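Local structure of putative 2-dehydro-3-deoxygalactonokinase (Sinorhizobium meliloti, 3T69) at residues 167-172 / 246-251; 38-43 / 70-75; 83-88 / 95-100; 126-131 / 152-157. The protein probably catalyses the ATP-dependent phosphorylation of 2-dehydro-3-deoxy-D-galactonate to its 6-phosphate, a step in galactose breakdown by the DeLey-Doudoroff pathway. All coordinates share one frame; numbering follows the deposited sequence.

Contact 1 (167-172 / 246-251); sequences STFMTG and GLEIAG
Glu-248 lies across one face of the Phe-169 ring, its carboxylate almost parallel to the aromatic plane (4° between them). The acid reaches this place with CG anti to the backbone N (chi1 -178°) and the rest of the chain extended. Its CG thus stands over the ring, 4.3 Å from the centroid and 27° off the normal, a CH-pi contact. The backbone joins in on the same face: Glu-248 O sits above the plane, displaced toward the rim, 3.8 Å from Phe-169 CZ. One helical turn on, Gly-251 C approaches CZ obliquely at 3.5 Å. A side chain on Gly-251 would run into the Phe-169 ring, so glycine lets strand and helix come this close.

Thr-171, in the first turn of helix 171-181, crosses Glu-248 at about a right angle. Its OG1 donates a 2.9 Å hydrogen bond to Glu-248 OE1, which it meets nearly head-on, while its methyl CG2 packs on Glu-248 CB at 3.6 Å. Tyr-274 OH bonds to both Thr-171 OG1 and Glu-248 OE1, and OE2 is taken by Trp-155 NE1 and Ser-153 OG of the adjacent strand. Thr-216 of the second subunit packs on Phe-169, placing the contact beside the subunit interface.

The contact joins the end of strand 162-169 and the helix after it to helix 233-252. Every partner named for the buried carboxylate is an uncharged hydroxyl or indole N-H; held at both oxygens, with its CG over the ring, the group is probably fixed in its rotation.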
loop_
_atom_site.group_PDB
_atom_site.type_symbol
_atom_site.label_atom_id
_atom_site.label_comp_id
_atom_site.label_asym_id
_atom_site.label_seq_id
_atom_site.Cartn_x
_atom_site.Cartn_y
_atom_site.Cartn_z
ATOM N N SER B 167 -14.001 -1.724 -12.435
ATOM C CA SER B 167 -12.659 -1.803 -11.894
ATOM C C SER B 167 -12.573 -1.345 -10.430
ATOM O O SER B 167 -12.878 -0.188 -10.123
ATOM C CB SER B 167 -11.753 -0.880 -12.706
ATOM O OG SER B 167 -11.463 -1.434 -13.985
ATOM N N THR B 168 -12.147 -2.219 -9.521
ATOM C CA THR B 168 -11.854 -1.790 -8.162
ATOM C C THR B 168 -10.472 -1.172 -8.098
ATOM O O THR B 168 -9.565 -1.544 -8.891
ATOM C CB THR B 168 -11.871 -2.957 -7.257
ATOM O OG1 THR B 168 -13.107 -3.637 -7.458
ATOM C CG2 THR B 168 -11.757 -2.548 -5.769
ATOM N N PHE B 169 -10.309 -0.223 -7.178
ATOM C CA PHE B 169 -9.032 0.330 -6.803
ATOM C C PHE B 169 -9.110 0.369 -5.313
ATOM O O PHE B 169 -10.101 0.846 -4.765
ATOM C CB PHE B 169 -8.886 1.730 -7.363
ATOM C CG PHE B 169 -8.608 1.774 -8.853
ATOM C CD1 PHE B 169 -7.318 1.764 -9.329
ATOM C CD2 PHE B 169 -9.650 1.841 -9.774
ATOM C CE1 PHE B 169 -7.056 1.812 -10.693
ATOM C CE2 PHE B 169 -9.401 1.891 -11.121
ATOM C CZ PHE B 169 -8.072 1.879 -11.581
ATOM N N MET B 170 -8.107 -0.151 -4.624
ATOM C CA MET B 170 -8.258 -0.360 -3.177
ATOM C C MET B 170 -7.710 0.816 -2.373
ATOM O O MET B 170 -7.098 0.640 -1.305
ATOM C CB MET B 170 -7.729 -1.736 -2.709
ATOM C CG MET B 170 -6.305 -2.179 -3.145
ATOM S SD MET B 170 -5.923 -3.881 -2.597
ATOM C CE MET B 170 -5.721 -3.630 -0.849
ATOM N N THR B 171 -7.993 2.027 -2.873
ATOM C CA THR B 171 -7.369 3.245 -2.355
ATOM C C THR B 171 -7.713 3.504 -0.898
ATOM O O THR B 171 -6.844 3.801 -0.107
ATOM C CB THR B 171 -7.625 4.497 -3.286
ATOM O OG1 THR B 171 -8.989 4.779 -3.301
ATOM C CG2 THR B 171 -7.252 4.207 -4.761
ATOM N N GLY B 172 -8.960 3.352 -0.502
ATOM C CA GLY B 172 -9.272 3.579 0.905
ATOM C C GLY B 172 -8.588 2.661 1.904
ATOM O O GLY B 172 -8.123 3.109 2.930
ATOM N N GLY B 246 -4.521 10.136 -6.676
ATOM C CA GLY B 246 -4.022 10.486 -7.991
ATOM C C GLY B 246 -3.795 9.231 -8.791
ATOM O O GLY B 246 -4.028 9.181 -10.007
ATOM N N LEU B 247 -3.387 8.181 -8.085
ATOM C CA LEU B 247 -3.046 6.894 -8.735
ATOM C C LEU B 247 -4.268 6.189 -9.259
ATOM O O LEU B 247 -4.310 5.777 -10.440
ATOM C CB LEU B 247 -2.255 6.010 -7.763
ATOM C CG LEU B 247 -1.878 4.603 -8.141
ATOM C CD1 LEU B 247 -1.028 4.559 -9.366
ATOM C CD2 LEU B 247 -1.100 4.103 -7.016
ATOM N N GLU B 248 -5.280 6.079 -8.404
ATOM C CA GLU B 248 -6.617 5.667 -8.878
ATOM C C GLU B 248 -7.061 6.311 -10.191
ATOM O O GLU B 248 -7.567 5.640 -11.102
ATOM C CB GLU B 248 -7.667 6.036 -7.868
ATOM C CG GLU B 248 -9.037 5.578 -8.328
ATOM C CD GLU B 248 -10.059 5.606 -7.212
ATOM O OE1 GLU B 248 -9.649 5.497 -6.025
ATOM O OE2 GLU B 248 -11.273 5.748 -7.538
ATOM N N ILE B 249 -6.883 7.625 -10.303
ATOM C CA ILE B 249 -7.490 8.276 -11.441
ATOM C C ILE B 249 -6.710 7.985 -12.679
ATOM O O ILE B 249 -7.293 7.678 -13.738
ATOM C CB ILE B 249 -7.628 9.754 -11.235
ATOM C CG1 ILE B 249 -8.630 10.023 -10.118
ATOM C CG2 ILE B 249 -8.004 10.431 -12.566
ATOM C CD1 ILE B 249 -8.427 11.393 -9.557
ATOM N N ALA B 250 -5.394 8.071 -12.545
ATOM C CA ALA B 250 -4.497 7.563 -13.584
ATOM C C ALA B 250 -5.000 6.260 -14.114
ATOM O O ALA B 250 -5.141 6.115 -15.297
ATOM C CB ALA B 250 -3.100 7.368 -13.023
ATOM N N GLY B 251 -5.294 5.319 -13.215
ATOM C CA GLY B 251 -5.739 4.002 -13.619
ATOM C C GLY B 251 -7.130 3.994 -14.233
ATOM O O GLY B 251 -7.356 3.401 -15.319
#

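Contact 2 (38-43 / 70-75); sequences EGMTTA and CGMAGA
Met-40, at the start of the short helix 40-43, packs on Met-72 and Ala-75, which belong to the 3-10 turn and its exit after strand 67-71. That strand is part of the large mixed sheet of a fold consistent with the sugar kinases of the actin-like ATPase superfamily, and the contact brings the short helix against the turn at the strand's end.

Apolar contacts come first. With CG anti to the backbone N (chi1 -173°), the two methionines meet at their roots, Met-40 CB to Met-72 CB, at 3.8 Å. Further bends bring Met-40 CE to 3.5 Å from Ala-75 CB, but this methyl is modelled implausibly close to Met-72 CB and its exact place is doubtful. The outer part of Met-72 leads away toward Thr-16 and Arg-126. Shortening Met-40 to an alanine would remove the chain beyond CB and would probably open a gap over Met-72 and Ala-75.

Polar atoms serve each segment separately. Met-72 O, which Met-40 CG approaches at 3.3 Å, accepts the backbone N-H of Ala-75 and so closes the turn, while Gly-71 before it adopts a positive phi (102°) suited to glycine. On the helix side, Gly-39 is the N-cap, and its carbonyl accepts from two donors: Ala-43 N at 2.9 Å, and Thr-42 OG1 at 3.3 Å, the hydroxyl lying 32° out of the carbonyl plane.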
loop_
_atom_site.group_PDB
_atom_site.type_symbol
_atom_site.label_atom_id
_atom_site.label_comp_id
_atom_site.label_asym_id
_atom_site.label_seq_id
_atom_site.Cartn_x
_atom_site.Cartn_y
_atom_site.Cartn_z
ATOM N N GLU B 38 -21.038 -1.412 13.495
ATOM C CA GLU B 38 -20.969 -2.886 13.434
ATOM C C GLU B 38 -21.220 -3.363 11.995
ATOM O O GLU B 38 -22.375 -3.482 11.553
ATOM C CB GLU B 38 -21.921 -3.540 14.432
ATOM C CG GLU B 38 -23.251 -2.839 14.510
ATOM C CD GLU B 38 -23.805 -2.764 15.919
ATOM O OE1 GLU B 38 -24.685 -1.906 16.117
ATOM O OE2 GLU B 38 -23.378 -3.552 16.814
ATOM N N GLY B 39 -20.126 -3.575 11.263
ATOM C CA GLY B 39 -20.201 -3.978 9.882
ATOM C C GLY B 39 -20.019 -5.471 9.866
ATOM O O GLY B 39 -20.037 -6.106 10.929
ATOM N N MET B 40 -19.821 -6.031 8.673
ATOM C CA MET B 40 -19.590 -7.478 8.537
ATOM C C MET B 40 -18.475 -8.040 9.433
ATOM O O MET B 40 -18.585 -9.193 9.864
ATOM C CB MET B 40 -19.369 -7.902 7.068
ATOM C CG MET B 40 -19.279 -9.410 6.839
ATOM S SD MET B 40 -17.760 -9.896 6.003
ATOM C CE MET B 40 -17.985 -9.328 4.372
ATOM N N THR B 41 -17.407 -7.277 9.709
ATOM C CA THR B 41 -16.308 -7.874 10.512
ATOM C C THR B 41 -16.727 -7.997 11.981
ATOM O O THR B 41 -16.619 -9.071 12.573
ATOM C CB THR B 41 -14.881 -7.243 10.334
ATOM O OG1 THR B 41 -14.843 -5.925 10.871
ATOM C CG2 THR B 41 -14.431 -7.211 8.866
ATOM N N THR B 42 -17.259 -6.919 12.550
ATOM C CA THR B 42 -17.793 -7.047 13.887
ATOM C C THR B 42 -18.888 -8.136 13.943
ATOM O O THR B 42 -18.796 -9.061 14.764
ATOM C CB THR B 42 -18.158 -5.682 14.547
ATOM O OG1 THR B 42 -18.672 -4.759 13.574
ATOM C CG2 THR B 42 -16.877 -5.062 15.201
ATOM N N ALA B 43 -19.853 -8.087 13.022
ATOM C CA ALA B 43 -20.990 -9.035 13.031
ATOM C C ALA B 43 -20.673 -10.534 13.140
ATOM O O ALA B 43 -21.462 -11.283 13.737
ATOM C CB ALA B 43 -21.930 -8.780 11.865
ATOM N N CYS B 70 -28.446 -5.463 1.393
ATOM C CA CYS B 70 -27.391 -5.486 0.414
ATOM C C CYS B 70 -26.033 -5.420 1.147
ATOM O O CYS B 70 -25.990 -5.104 2.334
ATOM C CB CYS B 70 -27.579 -4.316 -0.574
ATOM S SG CYS B 70 -27.228 -2.674 0.100
ATOM N N GLY B 71 -24.936 -5.719 0.441
ATOM C CA GLY B 71 -23.591 -5.543 0.985
ATOM C C GLY B 71 -22.889 -6.798 1.480
ATOM O O GLY B 71 -23.275 -7.922 1.184
ATOM N N MET B 72 -21.856 -6.590 2.278
ATOM C CA MET B 72 -21.003 -7.672 2.724
ATOM C C MET B 72 -21.731 -8.623 3.673
ATOM O O MET B 72 -21.174 -9.619 4.149
ATOM C CB MET B 72 -19.725 -7.105 3.354
ATOM C CG MET B 72 -18.771 -6.456 2.381
ATOM S SD MET B 72 -18.133 -7.462 1.031
ATOM C CE MET B 72 -17.958 -6.090 -0.079
ATOM N N ALA B 73 -22.994 -8.371 3.964
ATOM C CA ALA B 73 -23.693 -9.387 4.758
ATOM C C ALA B 73 -23.717 -10.703 3.928
ATOM O O ALA B 73 -23.901 -11.820 4.476
ATOM C CB ALA B 73 -25.095 -8.925 5.102
ATOM N N GLY B 74 -23.534 -10.547 2.613
ATOM C CA GLY B 74 -23.652 -11.645 1.669
ATOM C C GLY B 74 -22.334 -12.245 1.190
ATOM O O GLY B 74 -22.339 -13.072 0.299
ATOM N N ALA B 75 -21.215 -11.851 1.786
ATOM C CA ALA B 75 -19.924 -12.476 1.466
ATOM C C ALA B 75 -19.742 -13.786 2.177
ATOM O O ALA B 75 -20.411 -14.042 3.181
ATOM C CB ALA B 75 -18.790 -11.541 1.824
#

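Contact 3 (83-88 / 95-100); sequences GYIETP and AGRATA. With SO4 (sulfate ion), chain F.
The flat guanidinium of Arg-97 is turned away from Ile-85, and it is the arginine's CB that meets Ile-85 CD1, at 4.0 Å, the two side chains crossing at about a right angle. Bends at chi2 (85°) and chi3 carry the charged end outward, where NH1 makes a weak hydrogen bond to Glu-93 O. The other flat group, the Tyr-84 ring, leaves from the far side of its strand: it forms a cation-pi pair with Arg-126 and packs on Ala-115 and on Leu-227 of the second subunit.

Between the segments the touch is light. Ile-85 is the buried member, and Pro-112, Glu-93 and Ile-94 also pack on it. Further along, the hydroxyl of Thr-99 faces the backbone of Gly-83 with OG1 and N 4.1 Å apart, too far for a direct bond.

Beyond Thr-99 the backbone N-H of Ala-100 holds a sulfate ion, probably carried over from the crystallisation solution. It donates to sulfate O4 at 3.0 Å with an N-H...O angle of 152°, and more weakly to O1 at 3.4 Å.

No hydrogen bond links the two segments; each pairs instead with strand 108-116, the 84-86 strand parallel to it and the 99-101 strand antiparallel. Both are thus short partners of one interrupted strand in the branched mixed sheet, one of the two sheets of a fold consistent with the actin-like kinases.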
loop_
_atom_site.group_PDB
_atom_site.type_symbol
_atom_site.label_atom_id
_atom_site.label_comp_id
_atom_site.label_asym_id
_atom_site.label_seq_id
_atom_site.Cartn_x
_atom_site.Cartn_y
_atom_site.Cartn_z
ATOM N N GLY B 83 -25.121 -14.604 -4.046
ATOM C CA GLY B 83 -24.196 -14.963 -5.126
ATOM C C GLY B 83 -23.496 -13.776 -5.730
ATOM O O GLY B 83 -23.232 -12.780 -5.058
ATOM N N TYR B 84 -23.233 -13.882 -7.027
ATOM C CA TYR B 84 -22.778 -12.764 -7.803
ATOM C C TYR B 84 -23.472 -12.974 -9.120
ATOM O O TYR B 84 -23.646 -14.114 -9.564
ATOM C CB TYR B 84 -21.293 -12.859 -8.105
ATOM C CG TYR B 84 -20.307 -12.543 -7.024
ATOM C CD1 TYR B 84 -19.362 -13.502 -6.620
ATOM C CD2 TYR B 84 -20.258 -11.270 -6.441
ATOM C CE1 TYR B 84 -18.409 -13.211 -5.615
ATOM C CE2 TYR B 84 -19.320 -10.964 -5.454
ATOM C CZ TYR B 84 -18.389 -11.933 -5.046
ATOM O OH TYR B 84 -17.452 -11.603 -4.077
ATOM N N ILE B 85 -23.850 -11.889 -9.768
ATOM C CA ILE B 85 -24.358 -12.006 -11.101
ATOM C C ILE B 85 -23.203 -11.493 -11.905
ATOM O O ILE B 85 -22.544 -10.476 -11.567
ATOM C CB ILE B 85 -25.644 -11.130 -11.348
ATOM C CG1 ILE B 85 -26.821 -11.590 -10.494
ATOM C CG2 ILE B 85 -26.027 -11.113 -12.837
ATOM C CD1 ILE B 85 -27.954 -10.490 -10.343
ATOM N N GLU B 86 -22.959 -12.180 -12.998
ATOM C CA GLU B 86 -21.812 -11.850 -13.767
ATOM C C GLU B 86 -22.126 -10.738 -14.797
ATOM O O GLU B 86 -23.286 -10.549 -15.197
ATOM C CB GLU B 86 -21.179 -13.132 -14.277
ATOM C CG GLU B 86 -21.615 -13.686 -15.579
ATOM C CD GLU B 86 -20.532 -14.695 -16.085
ATOM O OE1 GLU B 86 -19.432 -14.194 -16.509
ATOM O OE2 GLU B 86 -20.762 -15.957 -15.984
ATOM N N THR B 87 -21.106 -9.959 -15.134
ATOM C CA THR B 87 -21.253 -8.799 -15.962
ATOM C C THR B 87 -20.934 -9.218 -17.380
ATOM O O THR B 87 -20.145 -10.087 -17.595
ATOM C CB THR B 87 -20.236 -7.706 -15.574
ATOM O OG1 THR B 87 -18.899 -8.231 -15.690
ATOM C CG2 THR B 87 -20.488 -7.209 -14.190
ATOM N N PRO B 88 -21.536 -8.579 -18.370
ATOM C CA PRO B 88 -22.516 -7.510 -18.237
ATOM C C PRO B 88 -23.788 -8.087 -17.632
ATOM O O PRO B 88 -24.119 -9.248 -17.871
ATOM C CB PRO B 88 -22.759 -7.066 -19.683
ATOM C CG PRO B 88 -21.575 -7.673 -20.482
ATOM C CD PRO B 88 -21.345 -8.975 -19.781
ATOM N N ALA B 95 -32.751 -8.215 -7.918
ATOM C CA ALA B 95 -33.788 -8.577 -6.925
ATOM C C ALA B 95 -34.251 -10.048 -7.084
ATOM O O ALA B 95 -34.427 -10.771 -6.113
ATOM C CB ALA B 95 -34.935 -7.645 -7.039
ATOM N N GLY B 96 -34.371 -10.497 -8.323
ATOM C CA GLY B 96 -34.738 -11.883 -8.595
ATOM C C GLY B 96 -33.720 -12.921 -8.121
ATOM O O GLY B 96 -34.088 -14.053 -7.799
ATOM N N ARG B 97 -32.442 -12.546 -8.072
ATOM C CA ARG B 97 -31.406 -13.464 -7.618
ATOM C C ARG B 97 -31.071 -13.431 -6.102
ATOM O O ARG B 97 -30.094 -14.051 -5.654
ATOM C CB ARG B 97 -30.162 -13.309 -8.497
ATOM C CG ARG B 97 -30.116 -14.321 -9.634
ATOM C CD ARG B 97 -30.874 -13.865 -10.820
ATOM N NE ARG B 97 -32.075 -14.668 -11.084
ATOM C CZ ARG B 97 -33.147 -14.221 -11.781
ATOM N NH1 ARG B 97 -33.187 -12.948 -12.254
ATOM N NH2 ARG B 97 -34.200 -15.041 -11.985
ATOM N N ALA B 98 -31.885 -12.734 -5.318
ATOM C CA ALA B 98 -31.630 -12.618 -3.884
ATOM C C ALA B 98 -31.704 -13.946 -3.119
ATOM O O ALA B 98 -32.328 -14.917 -3.557
ATOM C CB ALA B 98 -32.544 -11.621 -3.282
ATOM N N THR B 99 -31.067 -13.984 -1.955
ATOM C CA THR B 99 -30.861 -15.225 -1.218
ATOM C C THR B 99 -31.549 -15.133 0.148
ATOM O O THR B 99 -31.342 -14.190 0.875
ATOM C CB THR B 99 -29.305 -15.491 -1.049
ATOM O OG1 THR B 99 -28.696 -15.778 -2.315
ATOM C CG2 THR B 99 -29.001 -16.579 -0.063
ATOM N N ALA B 100 -32.349 -16.133 0.510
ATOM C CA ALA B 100 -33.084 -16.068 1.771
ATOM C C ALA B 100 -32.158 -16.379 2.942
ATOM O O ALA B 100 -31.226 -17.164 2.808
ATOM C CB ALA B 100 -34.261 -17.030 1.759
HETATM S S SO4 F . -32.865 -19.306 -1.570
HETATM O O1 SO4 F . -32.255 -19.469 -0.254
HETATM O O2 SO4 F . -31.967 -19.811 -2.571
HETATM O O3 SO4 F . -34.158 -19.937 -1.682
HETATM O O4 SO4 F . -33.168 -17.896 -1.801
#

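Contact 4 (126-131 / 152-157); sequences RGEETQ and HSKWVR
Glu-128, the first residue of helix 128-139, and Lys-154 of strand 153-159 stand with their CA atoms 7.8 Å apart, where the helix running from one mixed sheet to the other passes the second sheet of a fold consistent with the actin-like kinases.

The side chains cross at about a right angle. Lys-154 sets its CD over the flat side of the Glu-128 carboxylate, 3.8 Å from Glu-128 CD and almost equally far from both oxygens; a bend at chi2 (85°) turns the carboxylate into this position. The ammonium goes elsewhere: NZ bonds to Val-124 O and remains 4.5 Å from Glu-128 OE1, beyond a salt bridge, although the opposite charges probably still attract. With an alanine in place of Glu-128, the lysine's aliphatic chain would probably lose the group it packs on, and its ammonium the nearby negative charge.

Met-148 also packs on Glu-128, and His-152 bonds through NE2 to Glu-173. At the helix start, Gly-127 takes the N-cap with a positive phi. Glu-129 steadies this turn from within: OE2 accepts from Thr-130 OG1, 27° out of the carboxylate plane, and OE1 uses its syn lone pair to accept the Gly-127 N-H at 2.8 Å, nearly straight at 171°.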
loop_
_atom_site.group_PDB
_atom_site.type_symbol
_atom_site.label_atom_id
_atom_site.label_comp_id
_atom_site.label_asym_id
_atom_site.label_seq_id
_atom_site.Cartn_x
_atom_site.Cartn_y
_atom_site.Cartn_z
ATOM N N ARG B 126 -19.796 -6.107 -3.983
ATOM C CA ARG B 126 -20.890 -6.537 -3.156
ATOM C C ARG B 126 -21.517 -5.294 -2.430
ATOM O O ARG B 126 -21.029 -4.869 -1.372
ATOM C CB ARG B 126 -20.340 -7.603 -2.203
ATOM C CG ARG B 126 -21.253 -8.725 -1.901
ATOM C CD ARG B 126 -20.694 -9.775 -0.964
ATOM N NE ARG B 126 -20.211 -10.971 -1.660
ATOM C CZ ARG B 126 -20.962 -11.830 -2.372
ATOM N NH1 ARG B 126 -22.273 -11.665 -2.492
ATOM N NH2 ARG B 126 -20.389 -12.887 -2.955
ATOM N N GLY B 127 -22.546 -4.663 -3.022
ATOM C CA GLY B 127 -23.249 -3.507 -2.387
ATOM C C GLY B 127 -23.431 -2.248 -3.243
ATOM O O GLY B 127 -24.464 -1.539 -3.190
ATOM N N GLU B 128 -22.403 -1.940 -4.014
ATOM C CA GLU B 128 -22.399 -0.875 -4.997
ATOM C C GLU B 128 -23.331 -1.228 -6.136
ATOM O O GLU B 128 -23.726 -0.345 -6.927
ATOM C CB GLU B 128 -20.958 -0.676 -5.543
ATOM C CG GLU B 128 -19.884 -0.119 -4.545
ATOM C CD GLU B 128 -19.215 -1.169 -3.696
ATOM O OE1 GLU B 128 -19.436 -2.374 -3.949
ATOM O OE2 GLU B 128 -18.460 -0.815 -2.757
ATOM N N GLU B 129 -23.676 -2.507 -6.286
ATOM C CA GLU B 129 -24.629 -2.818 -7.362
ATOM C C GLU B 129 -26.017 -2.321 -6.943
ATOM O O GLU B 129 -26.815 -2.001 -7.779
ATOM C CB GLU B 129 -24.675 -4.307 -7.778
ATOM C CG GLU B 129 -25.454 -5.201 -6.847
ATOM C CD GLU B 129 -24.788 -5.232 -5.507
ATOM O OE1 GLU B 129 -23.538 -5.286 -5.521
ATOM O OE2 GLU B 129 -25.469 -5.175 -4.464
ATOM N N THR B 130 -26.287 -2.258 -5.653
ATOM C CA THR B 130 -27.553 -1.759 -5.202
ATOM C C THR B 130 -27.672 -0.217 -5.259
ATOM O O THR B 130 -28.756 0.313 -5.535
ATOM C CB THR B 130 -27.885 -2.300 -3.827
ATOM O OG1 THR B 130 -27.968 -3.732 -3.932
ATOM C CG2 THR B 130 -29.220 -1.741 -3.357
ATOM N N GLN B 131 -26.553 0.484 -5.061
ATOM C CA GLN B 131 -26.528 1.908 -5.322
ATOM C C GLN B 131 -26.654 2.108 -6.818
ATOM O O GLN B 131 -27.105 3.136 -7.274
ATOM C CB GLN B 131 -25.268 2.561 -4.759
ATOM C CG GLN B 131 -24.940 2.137 -3.308
ATOM C CD GLN B 131 -23.655 2.778 -2.766
ATOM O OE1 GLN B 131 -22.546 2.458 -3.186
ATOM N NE2 GLN B 131 -23.816 3.684 -1.820
ATOM N N HIS B 152 -12.938 0.451 -0.926
ATOM C CA HIS B 152 -12.621 -0.050 -2.252
ATOM C C HIS B 152 -13.364 0.833 -3.272
ATOM O O HIS B 152 -14.569 0.987 -3.214
ATOM C CB HIS B 152 -13.053 -1.519 -2.444
ATOM C CG HIS B 152 -12.367 -2.511 -1.540
ATOM N ND1 HIS B 152 -12.902 -3.759 -1.276
ATOM C CD2 HIS B 152 -11.198 -2.456 -0.858
ATOM C CE1 HIS B 152 -12.096 -4.424 -0.464
ATOM N NE2 HIS B 152 -11.066 -3.648 -0.176
ATOM N N SER B 153 -12.665 1.435 -4.210
ATOM C CA SER B 153 -13.348 2.438 -4.990
ATOM C C SER B 153 -13.769 1.832 -6.320
ATOM O O SER B 153 -12.965 1.288 -7.041
ATOM C CB SER B 153 -12.459 3.673 -5.148
ATOM O OG SER B 153 -12.981 4.500 -6.166
ATOM N N LYS B 154 -15.037 1.890 -6.653
ATOM C CA LYS B 154 -15.434 1.243 -7.884
ATOM C C LYS B 154 -15.549 2.203 -9.086
ATOM O O LYS B 154 -16.059 3.322 -8.940
ATOM C CB LYS B 154 -16.714 0.448 -7.623
ATOM C CG LYS B 154 -16.451 -1.033 -7.368
ATOM C CD LYS B 154 -16.176 -1.454 -5.952
ATOM C CE LYS B 154 -15.303 -2.655 -6.083
ATOM N NZ LYS B 154 -15.207 -3.584 -4.946
ATOM N N TRP B 155 -15.058 1.799 -10.250
ATOM C CA TRP B 155 -15.272 2.580 -11.485
ATOM C C TRP B 155 -16.071 1.748 -12.490
ATOM O O TRP B 155 -15.602 0.716 -12.945
ATOM C CB TRP B 155 -13.949 3.061 -12.094
ATOM C CG TRP B 155 -13.360 4.286 -11.328
ATOM C CD1 TRP B 155 -12.910 4.312 -10.032
ATOM C CD2 TRP B 155 -13.178 5.609 -11.833
ATOM N NE1 TRP B 155 -12.470 5.561 -9.698
ATOM C CE2 TRP B 155 -12.619 6.380 -10.787
ATOM C CE3 TRP B 155 -13.459 6.223 -13.054
ATOM C CZ2 TRP B 155 -12.330 7.745 -10.933
ATOM C CZ3 TRP B 155 -13.176 7.567 -13.211
ATOM C CH2 TRP B 155 -12.601 8.320 -12.154
ATOM N N VAL B 156 -17.286 2.196 -12.817
ATOM C CA VAL B 156 -18.272 1.346 -13.519
ATOM C C VAL B 156 -18.737 1.891 -14.899
ATOM O O VAL B 156 -19.144 3.046 -15.005
ATOM C CB VAL B 156 -19.480 1.123 -12.597
ATOM C CG1 VAL B 156 -20.431 0.074 -13.156
ATOM C CG2 VAL B 156 -19.015 0.753 -11.218
ATOM N N ARG B 157 -18.644 1.085 -15.943
ATOM C CA ARG B 157 -19.199 1.478 -17.214
ATOM C C ARG B 157 -20.671 1.022 -17.226
ATOM O O ARG B 157 -20.967 -0.188 -17.344
ATOM C CB ARG B 157 -18.420 0.904 -18.436
ATOM C CG ARG B 157 -16.910 0.511 -18.207
ATOM C CD ARG B 157 -16.043 0.187 -19.493
ATOM N NE ARG B 157 -16.764 -0.357 -20.671
ATOM C CZ ARG B 157 -16.763 -1.638 -21.081
ATOM N NH1 ARG B 157 -16.102 -2.581 -20.399
ATOM N NH2 ARG B 157 -17.457 -1.982 -22.177
#

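Contact 4 lies closest to the middle of the chain and touches the other three. Contacts 1 and 4, with centres about 13 Å apart, share the sheet in which strands 153-159 and 162-169 are neighbours. Arg-126 joins contact 4 to the first sheet: its NH1 bonds to Gly-83 O of contact 3 at 3.0 Å, and its CB packs on Met-72 CE of contact 2 at 3.5 Å. Contacts 2 and 3 reach the same sheet, about 17 Å apart between centres, without touching. Contacts 1 and 3 are the most distant pair, about 26 Å between centres. The sulfate at contact 3 does not identify the nucleotide site.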